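Local coordinates for protein processed glycerol phosphate lipoteichoic acid synthase 2 (Bacillus subtilis, PDB 2W8D) that carries a sulfatase-family domain of the alkaline phosphatase clan, with a mixed central beta-sheet and a bound magnesium ion, at residues Met14-Val20 and Asp324-Met330; Met90-Tyr96 and Asp310-Pro315; Met169-Phe175 and Phe193-Ser197. One frame throughout, in Å; residues are numbered along the deposited sequence.

Contact 1: Met14-Val20 and Asp324-Met330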
loop_
_atom_site.group_PDB
_atom_site.type_symbol
_atom_site.label_atom_id
_atom_site.label_comp_id
_atom_site.label_asym_id
_atom_site.label_seq_id
_atom_site.Cartn_x
_atom_site.Cartn_y
_atom_site.Cartn_z
HETATM N N MSE A 14 0.811 6.537 21.778
HETATM C CA MSE A 14 1.762 6.160 20.719
HETATM C C MSE A 14 3.095 5.664 21.302
HETATM O O MSE A 14 3.657 4.677 20.815
HETATM C CB MSE A 14 2.019 7.288 19.716
HETATM C CG MSE A 14 0.797 7.839 18.922
HETATM SE SE MSE A 14 -0.426 6.577 17.991
HETATM C CE MSE A 14 -1.216 7.765 16.650
ATOM N N LYS A 15 3.583 6.336 22.347
ATOM C CA LYS A 15 4.792 5.903 23.058
ATOM C C LYS A 15 4.580 4.662 23.934
ATOM O O LYS A 15 5.507 3.883 24.143
ATOM C CB LYS A 15 5.361 7.033 23.912
ATOM C CG LYS A 15 5.889 8.228 23.119
ATOM C CD LYS A 15 7.037 8.933 23.873
ATOM C CE LYS A 15 7.320 10.335 23.337
ATOM N NZ LYS A 15 7.109 10.464 21.850
ATOM N N ALA A 16 3.366 4.476 24.440
ATOM C CA ALA A 16 3.059 3.324 25.285
ATOM C C ALA A 16 2.855 2.041 24.487
ATOM O O ALA A 16 2.631 0.984 25.066
ATOM C CB ALA A 16 1.839 3.599 26.160
ATOM N N ASN A 17 2.933 2.131 23.162
ATOM C CA ASN A 17 2.702 0.971 22.306
ATOM C C ASN A 17 3.792 0.747 21.281
ATOM O O ASN A 17 3.858 -0.306 20.651
ATOM C CB ASN A 17 1.338 1.065 21.617
ATOM C CG ASN A 17 0.203 0.719 22.555
ATOM O OD1 ASN A 17 -0.455 1.603 23.099
ATOM N ND2 ASN A 17 -0.003 -0.573 22.787
ATOM N N TYR A 18 4.659 1.733 21.134
ATOM C CA TYR A 18 5.695 1.667 20.143
ATOM C C TYR A 18 6.359 0.308 20.201
ATOM O O TYR A 18 6.662 -0.223 21.273
ATOM C CB TYR A 18 6.696 2.783 20.382
ATOM C CG TYR A 18 7.920 2.763 19.499
ATOM C CD1 TYR A 18 7.836 3.042 18.125
ATOM C CD2 TYR A 18 9.178 2.507 20.051
ATOM C CE1 TYR A 18 8.991 3.036 17.330
ATOM C CE2 TYR A 18 10.321 2.498 19.281
ATOM C CZ TYR A 18 10.237 2.760 17.929
ATOM O OH TYR A 18 11.408 2.755 17.196
ATOM N N ASP A 19 6.536 -0.269 19.027
ATOM C CA ASP A 19 7.187 -1.551 18.899
ATOM C C ASP A 19 8.595 -1.306 18.329
ATOM O O ASP A 19 8.742 -0.912 17.165
ATOM C CB ASP A 19 6.322 -2.501 18.038
ATOM C CG ASP A 19 4.883 -2.705 18.613
ATOM O OD1 ASP A 19 4.701 -2.839 19.851
ATOM O OD2 ASP A 19 3.921 -2.746 17.812
ATOM N N VAL A 20 9.616 -1.516 19.170
ATOM C CA VAL A 20 11.020 -1.168 18.849
ATOM C C VAL A 20 11.595 -2.006 17.681
ATOM O O VAL A 20 11.100 -3.099 17.416
ATOM C CB VAL A 20 11.961 -1.263 20.098
ATOM C CG1 VAL A 20 11.403 -0.478 21.265
ATOM C CG2 VAL A 20 12.186 -2.701 20.494
ATOM N N ASP A 324 14.708 6.262 13.304
ATOM C CA ASP A 324 13.945 6.013 14.518
ATOM C C ASP A 324 12.584 6.718 14.508
ATOM O O ASP A 324 12.514 7.946 14.413
ATOM C CB ASP A 324 14.772 6.477 15.734
ATOM C CG ASP A 324 14.056 6.244 17.059
ATOM O OD1 ASP A 324 13.094 5.425 17.094
ATOM O OD2 ASP A 324 14.469 6.877 18.060
ATOM N N THR A 325 11.519 5.926 14.641
ATOM C CA THR A 325 10.148 6.414 14.526
ATOM C C THR A 325 9.434 6.636 15.860
ATOM O O THR A 325 8.251 6.984 15.873
ATOM C CB THR A 325 9.280 5.484 13.655
ATOM O OG1 THR A 325 9.318 4.154 14.179
ATOM C CG2 THR A 325 9.750 5.482 12.219
ATOM N N LYS A 326 10.142 6.440 16.969
ATOM C CA LYS A 326 9.572 6.638 18.307
ATOM C C LYS A 326 9.009 8.036 18.564
ATOM O O LYS A 326 8.096 8.192 19.372
ATOM C CB LYS A 326 10.591 6.284 19.410
ATOM C CG LYS A 326 9.946 6.065 20.795
ATOM C CD LYS A 326 10.847 5.307 21.786
ATOM C CE LYS A 326 10.025 4.638 22.906
ATOM N NZ LYS A 326 10.634 3.331 23.357
ATOM N N ASP A 327 9.563 9.047 17.905
ATOM C CA ASP A 327 9.101 10.412 18.150
ATOM C C ASP A 327 7.949 10.874 17.237
ATOM O O ASP A 327 7.438 11.978 17.397
ATOM C CB ASP A 327 10.265 11.406 18.134
ATOM C CG ASP A 327 10.074 12.538 19.145
ATOM O OD1 ASP A 327 9.068 12.516 19.892
ATOM O OD2 ASP A 327 10.925 13.454 19.206
ATOM N N TYR A 328 7.520 10.022 16.309
ATOM C CA TYR A 328 6.393 10.349 15.421
ATOM C C TYR A 328 5.079 9.746 15.853
ATOM O O TYR A 328 5.034 8.645 16.396
ATOM C CB TYR A 328 6.689 9.901 13.995
ATOM C CG TYR A 328 7.937 10.529 13.476
ATOM C CD1 TYR A 328 7.949 11.870 13.092
ATOM C CD2 TYR A 328 9.123 9.802 13.393
ATOM C CE1 TYR A 328 9.089 12.462 12.612
ATOM C CE2 TYR A 328 10.287 10.401 12.921
ATOM C CZ TYR A 328 10.253 11.736 12.536
ATOM O OH TYR A 328 11.392 12.351 12.068
ATOM N N LEU A 329 3.997 10.450 15.553
ATOM C CA LEU A 329 2.675 9.964 15.873
ATOM C C LEU A 329 2.144 9.168 14.687
ATOM O O LEU A 329 1.514 9.718 13.782
ATOM C CB LEU A 329 1.761 11.127 16.251
ATOM C CG LEU A 329 2.175 11.946 17.483
ATOM C CD1 LEU A 329 1.023 12.805 17.903
ATOM C CD2 LEU A 329 2.612 11.063 18.658
HETATM N N MSE A 330 2.438 7.869 14.710
HETATM C CA MSE A 330 2.129 6.940 13.653
HETATM C C MSE A 330 1.328 5.797 14.254
HETATM O O MSE A 330 1.635 5.325 15.336
HETATM C CB MSE A 330 3.411 6.414 13.026
HETATM C CG MSE A 330 4.078 7.407 12.088
HETATM SE SE MSE A 330 5.710 6.714 11.252
HETATM C CE MSE A 330 5.916 8.128 9.915
#

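Contact 2: Met90-Tyr96 and Asp310-Pro315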
loop_
_atom_site.group_PDB
_atom_site.type_symbol
_atom_site.label_atom_id
_atom_site.label_comp_id
_atom_site.label_asym_id
_atom_site.label_seq_id
_atom_site.Cartn_x
_atom_site.Cartn_y
_atom_site.Cartn_z
HETATM N N MSE A 90 -1.911 6.204 3.800
HETATM C CA MSE A 90 -1.356 5.334 4.823
HETATM C C MSE A 90 0.137 5.042 4.631
HETATM O O MSE A 90 0.854 4.989 5.634
HETATM C CB MSE A 90 -2.184 4.058 4.923
HETATM C CG MSE A 90 -3.515 4.348 5.596
HETATM SE SE MSE A 90 -4.606 2.737 5.854
HETATM C CE MSE A 90 -5.382 2.644 4.086
HETATM N N MSE A 91 0.590 4.878 3.373
HETATM C CA MSE A 91 2.015 4.661 3.075
HETATM C C MSE A 91 2.813 5.856 3.535
HETATM O O MSE A 91 3.881 5.687 4.085
HETATM C CB MSE A 91 2.311 4.470 1.573
HETATM C CG MSE A 91 1.621 3.300 0.916
HETATM SE SE MSE A 91 2.065 1.576 1.736
HETATM C CE MSE A 91 0.267 0.835 1.927
ATOM N N GLU A 92 2.302 7.063 3.290
ATOM C CA GLU A 92 3.054 8.286 3.642
ATOM C C GLU A 92 2.868 8.722 5.091
ATOM O O GLU A 92 3.680 9.464 5.584
ATOM C CB GLU A 92 2.723 9.483 2.731
ATOM C CG GLU A 92 2.851 9.331 1.200
ATOM C CD GLU A 92 3.855 8.297 0.723
ATOM O OE1 GLU A 92 4.927 8.138 1.331
ATOM O OE2 GLU A 92 3.584 7.640 -0.293
ATOM N N ASN A 93 1.810 8.284 5.776
ATOM C CA ASN A 93 1.516 8.876 7.094
ATOM C C ASN A 93 1.391 7.946 8.274
ATOM O O ASN A 93 1.518 8.396 9.401
ATOM C CB ASN A 93 0.276 9.762 7.019
ATOM C CG ASN A 93 0.476 10.917 6.109
ATOM O OD1 ASN A 93 1.146 11.871 6.477
ATOM N ND2 ASN A 93 -0.089 10.848 4.886
ATOM N N SER A 94 1.131 6.671 8.011
ATOM C CA SER A 94 0.828 5.684 9.054
ATOM C C SER A 94 -0.324 6.191 9.916
ATOM O O SER A 94 -0.306 6.141 11.148
ATOM C CB SER A 94 2.075 5.329 9.873
ATOM O OG SER A 94 1.854 4.156 10.628
ATOM N N LEU A 95 -1.310 6.737 9.225
ATOM C CA LEU A 95 -2.557 7.187 9.816
ATOM C C LEU A 95 -3.710 6.705 8.951
ATOM O O LEU A 95 -3.625 6.685 7.730
ATOM C CB LEU A 95 -2.601 8.708 9.923
ATOM C CG LEU A 95 -1.648 9.432 10.867
ATOM C CD1 LEU A 95 -1.820 10.950 10.652
ATOM C CD2 LEU A 95 -1.931 8.998 12.319
ATOM N N TYR A 96 -4.792 6.305 9.598
ATOM C CA TYR A 96 -5.968 5.817 8.888
ATOM C C TYR A 96 -6.686 6.921 8.095
ATOM O O TYR A 96 -6.726 8.085 8.503
ATOM C CB TYR A 96 -6.945 5.156 9.874
ATOM C CG TYR A 96 -6.399 3.882 10.414
ATOM C CD1 TYR A 96 -6.646 2.669 9.762
ATOM C CD2 TYR A 96 -5.602 3.881 11.551
ATOM C CE1 TYR A 96 -6.109 1.472 10.249
ATOM C CE2 TYR A 96 -5.058 2.725 12.031
ATOM C CZ TYR A 96 -5.313 1.521 11.403
ATOM O OH TYR A 96 -4.765 0.367 11.912
ATOM N N ASP A 310 -1.848 -1.941 5.920
ATOM C CA ASP A 310 -1.259 -0.769 5.273
ATOM C C ASP A 310 -0.470 0.177 6.182
ATOM O O ASP A 310 0.559 0.652 5.743
ATOM C CB ASP A 310 -2.346 0.089 4.610
ATOM C CG ASP A 310 -2.863 -0.507 3.354
ATOM O OD1 ASP A 310 -2.086 -1.225 2.645
ATOM O OD2 ASP A 310 -4.067 -0.281 3.097
ATOM N N VAL A 311 -0.964 0.481 7.403
ATOM C CA VAL A 311 -0.342 1.498 8.281
ATOM C C VAL A 311 1.017 1.017 8.833
ATOM O O VAL A 311 1.811 1.809 9.376
ATOM C CB VAL A 311 -1.274 1.945 9.459
ATOM C CG1 VAL A 311 -2.520 2.755 8.954
ATOM C CG2 VAL A 311 -1.690 0.768 10.302
ATOM N N ASP A 312 1.281 -0.282 8.688
ATOM C CA ASP A 312 2.543 -0.850 9.135
ATOM C C ASP A 312 3.700 -0.656 8.146
ATOM O O ASP A 312 4.846 -0.811 8.532
ATOM C CB ASP A 312 2.397 -2.347 9.439
ATOM C CG ASP A 312 1.296 -2.652 10.446
ATOM O OD1 ASP A 312 0.974 -1.798 11.291
ATOM O OD2 ASP A 312 0.794 -3.785 10.429
ATOM N N VAL A 313 3.417 -0.329 6.886
ATOM C CA VAL A 313 4.488 -0.232 5.880
ATOM C C VAL A 313 5.526 0.864 6.163
ATOM O O VAL A 313 6.737 0.608 6.108
ATOM C CB VAL A 313 3.945 -0.118 4.428
ATOM C CG1 VAL A 313 5.089 -0.186 3.384
ATOM C CG2 VAL A 313 2.988 -1.223 4.142
ATOM N N ALA A 314 5.060 2.056 6.489
ATOM C CA ALA A 314 5.936 3.229 6.618
ATOM C C ALA A 314 7.030 3.054 7.675
ATOM O O ALA A 314 8.182 3.363 7.390
ATOM C CB ALA A 314 5.121 4.533 6.870
ATOM N N PRO A 315 6.663 2.565 8.897
ATOM C CA PRO A 315 7.701 2.255 9.913
ATOM C C PRO A 315 8.597 1.072 9.582
ATOM O O PRO A 315 9.721 1.007 10.069
ATOM C CB PRO A 315 6.893 1.935 11.171
ATOM C CG PRO A 315 5.420 1.814 10.709
ATOM C CD PRO A 315 5.316 2.665 9.505
HETATM O O HOH W 1 2.286 2.823 6.011
#

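Contact 3: Met169-Phe175 and Phe193-Ser197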
loop_
_atom_site.group_PDB
_atom_site.type_symbol
_atom_site.label_atom_id
_atom_site.label_comp_id
_atom_site.label_asym_id
_atom_site.label_seq_id
_atom_site.Cartn_x
_atom_site.Cartn_y
_atom_site.Cartn_z
HETATM N N MSE A 169 -2.594 6.416 -18.966
HETATM C CA MSE A 169 -1.520 5.595 -19.550
HETATM C C MSE A 169 -1.669 4.124 -19.149
HETATM O O MSE A 169 -1.973 3.813 -18.004
HETATM C CB MSE A 169 -0.142 6.062 -19.089
HETATM C CG MSE A 169 0.285 7.398 -19.587
HETATM SE SE MSE A 169 0.595 7.515 -21.520
HETATM C CE MSE A 169 2.188 6.361 -21.662
ATOM N N LYS A 170 -1.417 3.240 -20.102
ATOM C CA LYS A 170 -1.185 1.832 -19.816
ATOM C C LYS A 170 0.160 1.645 -19.095
ATOM O O LYS A 170 1.119 2.353 -19.388
ATOM C CB LYS A 170 -1.187 1.053 -21.124
ATOM C CG LYS A 170 -2.547 0.969 -21.785
ATOM C CD LYS A 170 -2.429 0.329 -23.149
ATOM C CE LYS A 170 -3.773 0.158 -23.825
ATOM N NZ LYS A 170 -3.535 -0.083 -25.286
ATOM N N ASP A 171 0.232 0.687 -18.177
ATOM C CA ASP A 171 1.435 0.413 -17.398
ATOM C C ASP A 171 2.745 0.165 -18.203
ATOM O O ASP A 171 3.760 0.732 -17.856
ATOM C CB ASP A 171 1.172 -0.731 -16.416
ATOM C CG ASP A 171 0.063 -0.413 -15.415
ATOM O OD1 ASP A 171 -0.375 0.768 -15.317
ATOM O OD2 ASP A 171 -0.390 -1.357 -14.718
ATOM N N LYS A 172 2.731 -0.664 -19.248
ATOM C CA LYS A 172 3.953 -0.918 -20.046
ATOM C C LYS A 172 4.649 0.337 -20.585
ATOM O O LYS A 172 5.807 0.536 -20.259
ATOM C CB LYS A 172 3.766 -1.971 -21.149
ATOM C CG LYS A 172 3.734 -3.421 -20.620
ATOM C CD LYS A 172 3.648 -4.421 -21.752
ATOM C CE LYS A 172 3.292 -5.803 -21.251
ATOM N NZ LYS A 172 2.867 -6.701 -22.396
ATOM N N PRO A 173 3.947 1.202 -21.353
ATOM C CA PRO A 173 4.598 2.472 -21.756
ATOM C C PRO A 173 4.783 3.477 -20.608
ATOM O O PRO A 173 5.704 4.284 -20.642
ATOM C CB PRO A 173 3.665 3.045 -22.828
ATOM C CG PRO A 173 2.358 2.359 -22.597
ATOM C CD PRO A 173 2.660 1.007 -22.039
ATOM N N PHE A 174 3.917 3.428 -19.597
ATOM C CA PHE A 174 4.090 4.301 -18.444
ATOM C C PHE A 174 5.435 3.993 -17.781
ATOM O O PHE A 174 6.207 4.899 -17.519
ATOM C CB PHE A 174 2.911 4.176 -17.471
ATOM C CG PHE A 174 3.232 4.576 -16.074
ATOM C CD1 PHE A 174 3.364 5.904 -15.731
ATOM C CD2 PHE A 174 3.413 3.608 -15.095
ATOM C CE1 PHE A 174 3.662 6.272 -14.426
ATOM C CE2 PHE A 174 3.718 3.970 -13.790
ATOM C CZ PHE A 174 3.840 5.305 -13.459
ATOM N N PHE A 175 5.738 2.719 -17.554
ATOM C CA PHE A 175 7.045 2.352 -16.996
ATOM C C PHE A 175 8.267 2.645 -17.883
ATOM O O PHE A 175 9.311 3.032 -17.359
ATOM C CB PHE A 175 7.069 0.908 -16.523
ATOM C CG PHE A 175 6.384 0.686 -15.215
ATOM C CD1 PHE A 175 6.790 1.369 -14.078
ATOM C CD2 PHE A 175 5.328 -0.245 -15.109
ATOM C CE1 PHE A 175 6.160 1.139 -12.861
ATOM C CE2 PHE A 175 4.719 -0.482 -13.922
ATOM C CZ PHE A 175 5.104 0.218 -12.784
ATOM N N PHE A 193 5.256 4.971 -7.777
ATOM C CA PHE A 193 4.675 4.649 -9.069
ATOM C C PHE A 193 3.246 4.119 -8.928
ATOM O O PHE A 193 3.014 3.042 -8.350
ATOM C CB PHE A 193 5.557 3.624 -9.783
ATOM C CG PHE A 193 6.866 4.189 -10.277
ATOM C CD1 PHE A 193 7.027 4.515 -11.605
ATOM C CD2 PHE A 193 7.928 4.398 -9.404
ATOM C CE1 PHE A 193 8.239 5.049 -12.061
ATOM C CE2 PHE A 193 9.115 4.897 -9.839
ATOM C CZ PHE A 193 9.294 5.230 -11.180
ATOM N N ILE A 194 2.276 4.887 -9.416
ATOM C CA ILE A 194 0.875 4.485 -9.278
ATOM C C ILE A 194 0.373 3.908 -10.601
ATOM O O ILE A 194 0.151 4.653 -11.564
ATOM C CB ILE A 194 -0.048 5.654 -8.819
ATOM C CG1 ILE A 194 0.616 6.516 -7.720
ATOM C CG2 ILE A 194 -1.495 5.101 -8.429
ATOM C CD1 ILE A 194 0.889 5.810 -6.389
ATOM N N THR A 195 0.228 2.583 -10.650
ATOM C CA THR A 195 -0.207 1.893 -11.865
ATOM C C THR A 195 -1.688 2.162 -12.070
ATOM O O THR A 195 -2.360 2.541 -11.135
ATOM C CB THR A 195 0.084 0.355 -11.822
ATOM O OG1 THR A 195 -0.692 -0.307 -10.785
ATOM C CG2 THR A 195 1.567 0.124 -11.600
ATOM N N LEU A 196 -2.178 1.912 -13.282
ATOM C CA LEU A 196 -3.537 2.223 -13.739
ATOM C C LEU A 196 -4.300 1.089 -14.420
ATOM O O LEU A 196 -5.544 1.096 -14.407
ATOM C CB LEU A 196 -3.464 3.331 -14.793
ATOM C CG LEU A 196 -3.530 4.731 -14.204
ATOM C CD1 LEU A 196 -3.377 5.788 -15.272
ATOM C CD2 LEU A 196 -4.823 4.906 -13.363
ATOM N N SER A 197 -3.572 0.184 -15.083
ATOM C CA SER A 197 -4.137 -0.735 -16.051
ATOM C C SER A 197 -5.076 -1.786 -15.438
ATOM O O SER A 197 -6.046 -2.154 -16.072
ATOM C CB SER A 197 -3.021 -1.443 -16.840
ATOM O OG SER A 197 -2.496 -0.637 -17.904
HETATM O O HOH W 2 -2.251 -1.945 -12.817
#

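Contact 1: Met14-Val20 and Asp324-Met330
Tyr18 and Lys326 form an aliphatic-aromatic contact in which the lysine chain crosses the ring at about a right angle. Lys326 CB stands 3.9 Å from the Tyr18 ring centroid, 16° off the normal, in a CH-pi contact, and the methylenes up to CE continue past CD2. With CG anti to the backbone N (chi1 174°), Tyr18 reaches toward the turn that carries this lysine. Thr325 OG1, itself hydrogen-bonded to His319, meets the ring edge in its plane, 3.4 Å from Tyr18 CE1.

Within 324-330, Lys326 N donates to Asp324 OD1 at 3.1 Å, approaching from above the carboxylate plane and closing an Asx turn that overlaps a type I turn from Thr325 to Tyr328. Charge adds one long salt bridge, Lys15 NZ to Asp327 OD1 at 3.4 Å, weak as a hydrogen bond.

Apolar packing joins the selenomethionine Met14 to Leu329, CG lying 3.7 Å from CD2. Separately, Met14 SE makes a van der Waals approach to Met330 O at 3.6 Å.

The contact lays the C-terminal part of helix 6-17 against the loop after helix 313-320. Ile395 of helix 380-397 touches both Met14 and Leu329, while His319 of helix 313-320 lies against Tyr18.

Contact 2: Met90-Tyr96 and Asp310-Pro315
Ser94 and Val311 bring the two backbones to a CA-CA distance of 4.4 Å, just where helix 86-93 gives out and Ser94 turns away with positive phi. The backbones are wider apart at Met91, whose CA lies 5.5 Å from Ala314 CA, and Ala314 CB rests on Met91 O. A water bridges the backbones between these two points: it donates to Met90 O at 2.6 Å and to Asp310 O, and accepts from Ala314 N. Met90 O also receives Ser94 N, so two donors share this carbonyl near the helix end.

Ser94 OG donates directly across the gap to Val311 O at 2.7 Å. It arrives in the carbonyl plane on a lone pair, with a C=O...donor angle of 141°; the torsion that sets OG anti to the backbone N (chi1 -165°) aims it there. The same hydroxyl accepts from Gly332 N. Val311 turns one methyl to each part of Tyr96: CG1 sits squarely over the ring, 3.9 Å from the centroid and 8° off the normal, while CG2 abuts OH, which is hydrogen-bonded to Glu388. CG1 also meets Met90 SE at 3.7 Å.

The two selenomethionines flank Asp310. Met91 CE lies 3.2 Å from Asp310 OD1 and Met90 CE 3.4 Å from Asp310 OD2, an oxygen that accepts from Gln78 N. Met91 SE meanwhile packs on Val313 CB.

The chemistry is that of a buried seam in which water and hydroxyl serve backbone carbonyls: the water links Asp310 O to Ala314 N, and Ser94 OG serves Val311 O, for which Pro315, four residues on, has no N-H. Methyl groups set against a buried carboxylate would probably raise its cost of ionisation, an effect that the backbone N-H of Gln78 should partly offset.

Contact 3: Met169-Phe175 and Phe193-Ser197
Phe175 and Phe193 set their rings obliquely, planes 32° apart and centroids 5.9 Å from each other. Phe193 CD1 is the common point: it touches Phe175 CE1 at 3.7 Å and Phe174 CZ at 3.8 Å. Phe174 reaches it with CG anti to the backbone N (chi1 157°), and its CE2 lies over one face of the Phe175 ring, toward the rim. Further rings extend the cluster, Phe129 stacking on Phe193 and Phe238 on Phe175. Thr195 CG2 adds a methyl against Phe175 CZ.

The carboxylate of Asp171 is the other flat group. Its OD1 accepts twice: Leu196 N comes in on the syn lone pair at 2.9 Å and almost straight (175°), whereas Ser197 N, at 3.3 Å, approaches from above the plane. Ser197 OG returns the bond, accepting from Asp171 N at 3.0 Å, so side chain and backbone of each residue grip the other and fix the carboxylate's rotation. OD2 takes a water that also donates to Thr195 OG1, an atom bonded in addition to Ser38 O and Glu40 N.

This is the packing of an alpha/beta sheet. Helix 171-183 lies in the crossover between parallel strands 150-152 and 189-194, and its first turn is tied to the loop leaving strand 189-194, next to Glu40 of the magnesium site.

Contacts 1 and 2 are neighbours, their centres 13 Å apart, and share a boundary: Met330 CB packs 3.6 Å from Ser94 CB, so the loop that meets helix 6-17 also rests on the end of helix 86-93. Contact 1 is peripheral, contact 2 deeply buried. Contact 3 stands apart, about 23 Å from contact 2 between centres and about 7 Å between nearest atoms; the centres of contacts 1 and 3 are about 35 Å apart, on opposite sides of the chain's centre. The magnesium ion, bound by Glu40, phosphorylated Thr84, Asp258 and His259, lies closer to contact 3: about 7 Å from the Ile194 side chain, against about 11 Å from that of Asp310 in contact 2.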